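Local structure of glycinin A3B4 subunit (Glycine max, 2D5F) at residues E87-P92 with V246-W251; Y380-N385 with V429-G434. The protein is a seed storage globulin of the 11S family, made as a proglycinin precursor and, in its mature form, assembled into hexamers. All coordinates share one frame; numbering follows the deposited sequence.

Interaction 1: E87-P92 with V246-W251; sequences ETFEKP and VISPKW
F89 and I247 meet in an apolar packing contact between a strand and a loop at the periphery of the N-terminal cupin domain. Strand 89-92 pairs with strand 107-118 in one sheet of the cupin barrel. The segment 246-251 belongs to the long loop that follows strand 237-239. No hydrogen bond crosses between the two segments. H111 and H116 of strand 107-118 tether the loop instead, by hydrogen bonds to I247 N and S248 OG. S248 OG donates to K250 O at 2.9 Å, which ties the loop back on itself.

I247 points at the strand, and its two branches divide: CD1 goes to K91 and CG2 to F89. Its CG1 branch is anti to its own carbonyl carbon (chi1 -55°), and the chain runs on extended to CD1. That methyl reaches K91 CB at 3.5 Å and lies 3.8 Å from E90 C. K91 gives only the base of its side chain to the contact; beyond CB the chain is extended and runs off from the loop. The other branch, I247 CG2, is 4.2 Å from F89 CB. E90 turns away from the loop, and N486, S487 and G488 of the second subunit hold its carboxylate. F89 packs on A341 and P249 on Y344 of that same subunit, so the contact borders a subunit interface.

The F89 ring points to the loop with an edge. The F89 and P249 side chains cross at about a right angle, with F89 CE2 3.9 Å from P249 CD. I247 O is buried and has no hydrogen-bond partner in the model; it lies in the plane of the phenyl ring, 3.1 Å from F89 CD2.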
loop_
_atom_site.group_PDB
_atom_site.type_symbol
_atom_site.label_atom_id
_atom_site.label_comp_id
_atom_site.label_asym_id
_atom_site.label_seq_id
_atom_site.Cartn_x
_atom_site.Cartn_y
_atom_site.Cartn_z
ATOM N N GLU B 87 8.184 9.060 27.378
ATOM C CA GLU B 87 8.253 8.099 28.473
ATOM C C GLU B 87 6.860 8.157 29.093
ATOM O O GLU B 87 6.585 9.020 29.934
ATOM C CB GLU B 87 9.315 8.526 29.493
ATOM C CG GLU B 87 10.510 9.266 28.892
ATOM C CD GLU B 87 11.147 8.531 27.725
ATOM O OE1 GLU B 87 11.876 9.177 26.954
ATOM O OE2 GLU B 87 10.928 7.311 27.576
ATOM N N THR B 88 5.984 7.248 28.661
ATOM C CA THR B 88 4.595 7.212 29.123
ATOM C C THR B 88 4.350 6.588 30.491
ATOM O O THR B 88 3.226 6.615 30.993
ATOM C CB THR B 88 3.694 6.491 28.098
ATOM O OG1 THR B 88 4.102 5.124 27.982
ATOM C CG2 THR B 88 3.797 7.166 26.733
ATOM N N PHE B 89 5.387 6.000 31.076
ATOM C CA PHE B 89 5.286 5.406 32.405
ATOM C C PHE B 89 6.026 6.364 33.335
ATOM O O PHE B 89 7.250 6.460 33.294
ATOM C CB PHE B 89 5.957 4.028 32.436
ATOM C CG PHE B 89 5.041 2.887 32.054
ATOM C CD1 PHE B 89 4.125 3.021 31.011
ATOM C CD2 PHE B 89 5.106 1.673 32.733
ATOM C CE1 PHE B 89 3.286 1.964 30.655
ATOM C CE2 PHE B 89 4.273 0.609 32.383
ATOM C CZ PHE B 89 3.358 0.757 31.338
ATOM N N GLU B 90 5.292 7.106 34.151
ATOM C CA GLU B 90 5.956 8.040 35.051
ATOM C C GLU B 90 5.489 7.877 36.488
ATOM O O GLU B 90 4.351 7.491 36.753
ATOM C CB GLU B 90 5.748 9.483 34.577
ATOM C CG GLU B 90 4.304 9.919 34.502
ATOM C CD GLU B 90 4.145 11.295 33.878
ATOM O OE1 GLU B 90 2.991 11.746 33.736
ATOM O OE2 GLU B 90 5.167 11.921 33.525
ATOM N N LYS B 91 6.392 8.162 37.413
ATOM C CA LYS B 91 6.096 8.044 38.829
ATOM C C LYS B 91 6.468 9.336 39.542
ATOM O O LYS B 91 7.638 9.706 39.594
ATOM C CB LYS B 91 6.888 6.878 39.416
ATOM C CG LYS B 91 6.635 6.608 40.885
ATOM C CD LYS B 91 7.474 5.429 41.342
ATOM C CE LYS B 91 7.222 5.080 42.795
ATOM N NZ LYS B 91 8.067 3.919 43.216
ATOM N N PRO B 92 5.471 10.055 40.073
ATOM C CA PRO B 92 5.750 11.309 40.784
ATOM C C PRO B 92 6.509 11.028 42.083
ATOM O O PRO B 92 6.295 9.999 42.727
ATOM C CB PRO B 92 4.356 11.876 41.044
ATOM C CG PRO B 92 3.553 11.334 39.894
ATOM C CD PRO B 92 4.028 9.904 39.831
ATOM N N VAL B 246 10.624 -1.374 38.761
ATOM C CA VAL B 246 10.368 -0.461 37.651
ATOM C C VAL B 246 8.908 -0.055 37.745
ATOM O O VAL B 246 8.130 -0.692 38.447
ATOM C CB VAL B 246 10.591 -1.128 36.263
ATOM C CG1 VAL B 246 11.992 -1.715 36.173
ATOM C CG2 VAL B 246 9.537 -2.202 36.024
ATOM N N ILE B 247 8.534 1.001 37.038
ATOM C CA ILE B 247 7.152 1.451 37.058
ATOM C C ILE B 247 6.317 0.492 36.220
ATOM O O ILE B 247 6.646 0.232 35.058
ATOM C CB ILE B 247 7.023 2.865 36.474
ATOM C CG1 ILE B 247 7.963 3.819 37.218
ATOM C CG2 ILE B 247 5.590 3.351 36.600
ATOM C CD1 ILE B 247 8.095 5.177 36.567
ATOM N N SER B 248 5.254 -0.049 36.810
ATOM C CA SER B 248 4.372 -0.969 36.097
ATOM C C SER B 248 3.135 -1.299 36.923
ATOM O O SER B 248 3.222 -1.495 38.135
ATOM C CB SER B 248 5.113 -2.261 35.742
ATOM O OG SER B 248 4.314 -3.093 34.914
ATOM N N PRO B 249 1.958 -1.355 36.274
ATOM C CA PRO B 249 0.699 -1.665 36.962
ATOM C C PRO B 249 0.744 -3.047 37.602
ATOM O O PRO B 249 0.065 -3.320 38.586
ATOM C CB PRO B 249 -0.336 -1.585 35.841
ATOM C CG PRO B 249 0.259 -0.564 34.906
ATOM C CD PRO B 249 1.707 -0.981 34.869
ATOM N N LYS B 250 1.561 -3.916 37.021
ATOM C CA LYS B 250 1.726 -5.282 37.493
ATOM C C LYS B 250 3.218 -5.497 37.718
ATOM O O LYS B 250 4.021 -5.253 36.813
ATOM C CB LYS B 250 1.203 -6.244 36.422
ATOM C CG LYS B 250 1.589 -7.703 36.597
ATOM C CD LYS B 250 1.294 -8.476 35.313
ATOM C CE LYS B 250 1.747 -9.920 35.412
ATOM N NZ LYS B 250 1.049 -10.627 36.521
ATOM N N TRP B 251 3.597 -5.933 38.916
ATOM C CA TRP B 251 5.008 -6.161 39.202
ATOM C C TRP B 251 5.230 -6.806 40.564
ATOM O O TRP B 251 5.704 -7.941 40.650
ATOM C CB TRP B 251 5.778 -4.837 39.118
ATOM C CG TRP B 251 7.266 -5.010 39.049
ATOM C CD1 TRP B 251 8.155 -4.923 40.082
ATOM C CD2 TRP B 251 8.038 -5.319 37.882
ATOM N NE1 TRP B 251 9.434 -5.159 39.631
ATOM C CE2 TRP B 251 9.390 -5.403 38.284
ATOM C CE3 TRP B 251 7.715 -5.533 36.534
ATOM C CZ2 TRP B 251 10.424 -5.695 37.385
ATOM C CZ3 TRP B 251 8.744 -5.823 35.639
ATOM C CH2 TRP B 251 10.083 -5.900 36.071
#

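Interaction 2: Y380-N385 with V429-G434; sequences YSPHWN and VVAEQG
H383 lies alongside V430, its neighbour in an antiparallel hydrogen-bonded pair. From CB, CG sits between the backbone N and the carbonyl carbon (chi1 58°), which lays the ring against Y380 with its edge toward S381. H383 CG is 3.8 Å from V430 O. H383 ND1 donates to S381 O at 2.8 Å, with the oxygen close to the ring plane; this bond helps fix the ring's rotation. H383 CE1 sits over the centre of the Y380 ring, 3.2 Å above its plane. At the edge, H383 CE1 also meets E432 OE2 at 3.3 Å. On the face away from Y380, V430 CG1 makes a CH-pi contact beside NE2 and CD2, 3.5 Å from H383 NE2.

The two segments are paired strands of the C-terminal cupin barrel, where strand 379-385 turns a corner at P382. A beta bulge shifts the register by one between the Y380-E432 and H383-V430 pairs. P382 packs on V429 and A431, with P382 CG 4.0 Å from A431 CB. W384 is stacked on Y62 of the fourth subunit and bonded through NE1 to G128 O there. The E432 side chain bends at chi2 (101°) to lie beside Y380, about 3 Å from a bound magnesium ion.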
loop_
_atom_site.group_PDB
_atom_site.type_symbol
_atom_site.label_atom_id
_atom_site.label_comp_id
_atom_site.label_asym_id
_atom_site.label_seq_id
_atom_site.Cartn_x
_atom_site.Cartn_y
_atom_site.Cartn_z
ATOM N N TYR B 380 1.755 -35.215 11.412
ATOM C CA TYR B 380 1.597 -33.967 10.673
ATOM C C TYR B 380 2.030 -34.443 9.281
ATOM O O TYR B 380 3.224 -34.482 8.971
ATOM C CB TYR B 380 2.558 -32.895 11.195
ATOM C CG TYR B 380 2.317 -31.504 10.637
ATOM C CD1 TYR B 380 1.622 -31.313 9.438
ATOM C CD2 TYR B 380 2.827 -30.378 11.286
ATOM C CE1 TYR B 380 1.445 -30.035 8.901
ATOM C CE2 TYR B 380 2.663 -29.109 10.762
ATOM C CZ TYR B 380 1.971 -28.940 9.568
ATOM O OH TYR B 380 1.814 -27.674 9.048
ATOM N N SER B 381 1.055 -34.836 8.466
ATOM C CA SER B 381 1.322 -35.372 7.132
ATOM C C SER B 381 2.247 -34.531 6.254
ATOM O O SER B 381 2.405 -33.329 6.470
ATOM C CB SER B 381 -0.001 -35.637 6.405
ATOM O OG SER B 381 -0.831 -34.495 6.400
ATOM N N PRO B 382 2.880 -35.166 5.249
ATOM C CA PRO B 382 3.797 -34.489 4.329
ATOM C C PRO B 382 3.279 -33.139 3.842
ATOM O O PRO B 382 2.211 -33.041 3.236
ATOM C CB PRO B 382 3.957 -35.506 3.202
ATOM C CG PRO B 382 3.913 -36.802 3.948
ATOM C CD PRO B 382 2.751 -36.591 4.895
ATOM N N HIS B 383 4.058 -32.099 4.123
ATOM C CA HIS B 383 3.722 -30.737 3.737
ATOM C C HIS B 383 5.018 -29.994 3.439
ATOM O O HIS B 383 6.104 -30.483 3.752
ATOM C CB HIS B 383 2.983 -30.032 4.884
ATOM C CG HIS B 383 3.755 -29.984 6.170
ATOM N ND1 HIS B 383 3.907 -31.082 6.992
ATOM C CD2 HIS B 383 4.412 -28.966 6.780
ATOM C CE1 HIS B 383 4.620 -30.742 8.052
ATOM N NE2 HIS B 383 4.940 -29.464 7.948
ATOM N N TRP B 384 4.902 -28.823 2.818
ATOM C CA TRP B 384 6.068 -27.999 2.522
ATOM C C TRP B 384 5.693 -26.525 2.606
ATOM O O TRP B 384 4.515 -26.166 2.589
ATOM C CB TRP B 384 6.631 -28.323 1.137
ATOM C CG TRP B 384 5.843 -27.750 -0.007
ATOM C CD1 TRP B 384 6.006 -26.524 -0.583
ATOM C CD2 TRP B 384 4.776 -28.388 -0.717
ATOM N NE1 TRP B 384 5.109 -26.360 -1.612
ATOM C CE2 TRP B 384 4.340 -27.489 -1.714
ATOM C CE3 TRP B 384 4.143 -29.633 -0.606
ATOM C CZ2 TRP B 384 3.298 -27.795 -2.598
ATOM C CZ3 TRP B 384 3.106 -29.936 -1.484
ATOM C CH2 TRP B 384 2.696 -29.020 -2.466
ATOM N N ASN B 385 6.701 -25.673 2.718
ATOM C CA ASN B 385 6.470 -24.248 2.791
ATOM C C ASN B 385 6.775 -23.684 1.416
ATOM O O ASN B 385 7.863 -23.875 0.880
ATOM C CB ASN B 385 7.363 -23.628 3.867
ATOM C CG ASN B 385 7.031 -24.147 5.258
ATOM O OD1 ASN B 385 7.854 -24.792 5.912
ATOM N ND2 ASN B 385 5.816 -23.877 5.711
ATOM N N VAL B 429 9.943 -31.183 1.386
ATOM C CA VAL B 429 8.781 -31.790 2.010
ATOM C C VAL B 429 9.141 -32.401 3.358
ATOM O O VAL B 429 10.129 -33.129 3.479
ATOM C CB VAL B 429 8.182 -32.850 1.081
ATOM C CG1 VAL B 429 6.935 -33.465 1.714
ATOM C CG2 VAL B 429 7.852 -32.205 -0.268
ATOM N N VAL B 430 8.342 -32.088 4.374
ATOM C CA VAL B 430 8.592 -32.596 5.713
ATOM C C VAL B 430 7.353 -33.233 6.348
ATOM O O VAL B 430 6.215 -32.902 6.004
ATOM C CB VAL B 430 9.116 -31.457 6.629
ATOM C CG1 VAL B 430 8.073 -30.344 6.727
ATOM C CG2 VAL B 430 9.467 -32.000 8.010
ATOM N N ALA B 431 7.588 -34.156 7.273
ATOM C CA ALA B 431 6.510 -34.828 7.989
ATOM C C ALA B 431 7.007 -35.165 9.390
ATOM O O ALA B 431 8.201 -35.396 9.591
ATOM C CB ALA B 431 6.091 -36.089 7.256
ATOM N N GLU B 432 6.093 -35.174 10.354
ATOM C CA GLU B 432 6.445 -35.460 11.741
ATOM C C GLU B 432 5.430 -36.377 12.425
ATOM O O GLU B 432 4.231 -36.289 12.164
ATOM C CB GLU B 432 6.533 -34.154 12.543
ATOM C CG GLU B 432 7.651 -33.203 12.134
ATOM C CD GLU B 432 7.181 -32.046 11.260
ATOM O OE1 GLU B 432 7.981 -31.106 11.071
ATOM O OE2 GLU B 432 6.029 -32.070 10.768
ATOM N N GLN B 433 5.918 -37.258 13.295
ATOM C CA GLN B 433 5.041 -38.150 14.052
ATOM C C GLN B 433 5.459 -38.147 15.515
ATOM O O GLN B 433 6.600 -38.470 15.845
ATOM C CB GLN B 433 5.078 -39.585 13.518
ATOM C CG GLN B 433 4.217 -40.544 14.353
ATOM C CD GLN B 433 3.858 -41.819 13.609
ATOM O OE1 GLN B 433 4.619 -42.291 12.767
ATOM N NE2 GLN B 433 2.698 -42.386 13.924
ATOM N N GLY B 434 4.526 -37.769 16.381
ATOM C CA GLY B 434 4.808 -37.716 17.802
ATOM C C GLY B 434 5.263 -39.054 18.357
ATOM O O GLY B 434 4.741 -40.108 17.986
#

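How the interactions relate
Interaction 1 belongs to the N-terminal cupin domain and interaction 2 to the C-terminal one. They follow in series along the chain and lie on opposite sides of its centre. Their centres are about 46 Å apart, and their nearest atoms about 31 Å, so they do not touch. Strand 89-92 shares a sheet with strands 56-62 and 131-135, which carry H58, Y131 and T133 of the carbonate pocket. The magnesium ion is instead beside interaction 2. Both contacts border other subunits: the second subunit borders interaction 1 and the fourth borders interaction 2. Residues 486-489 near the C-terminus serve both, from the second subunit at interaction 1 and from the same chain at interaction 2.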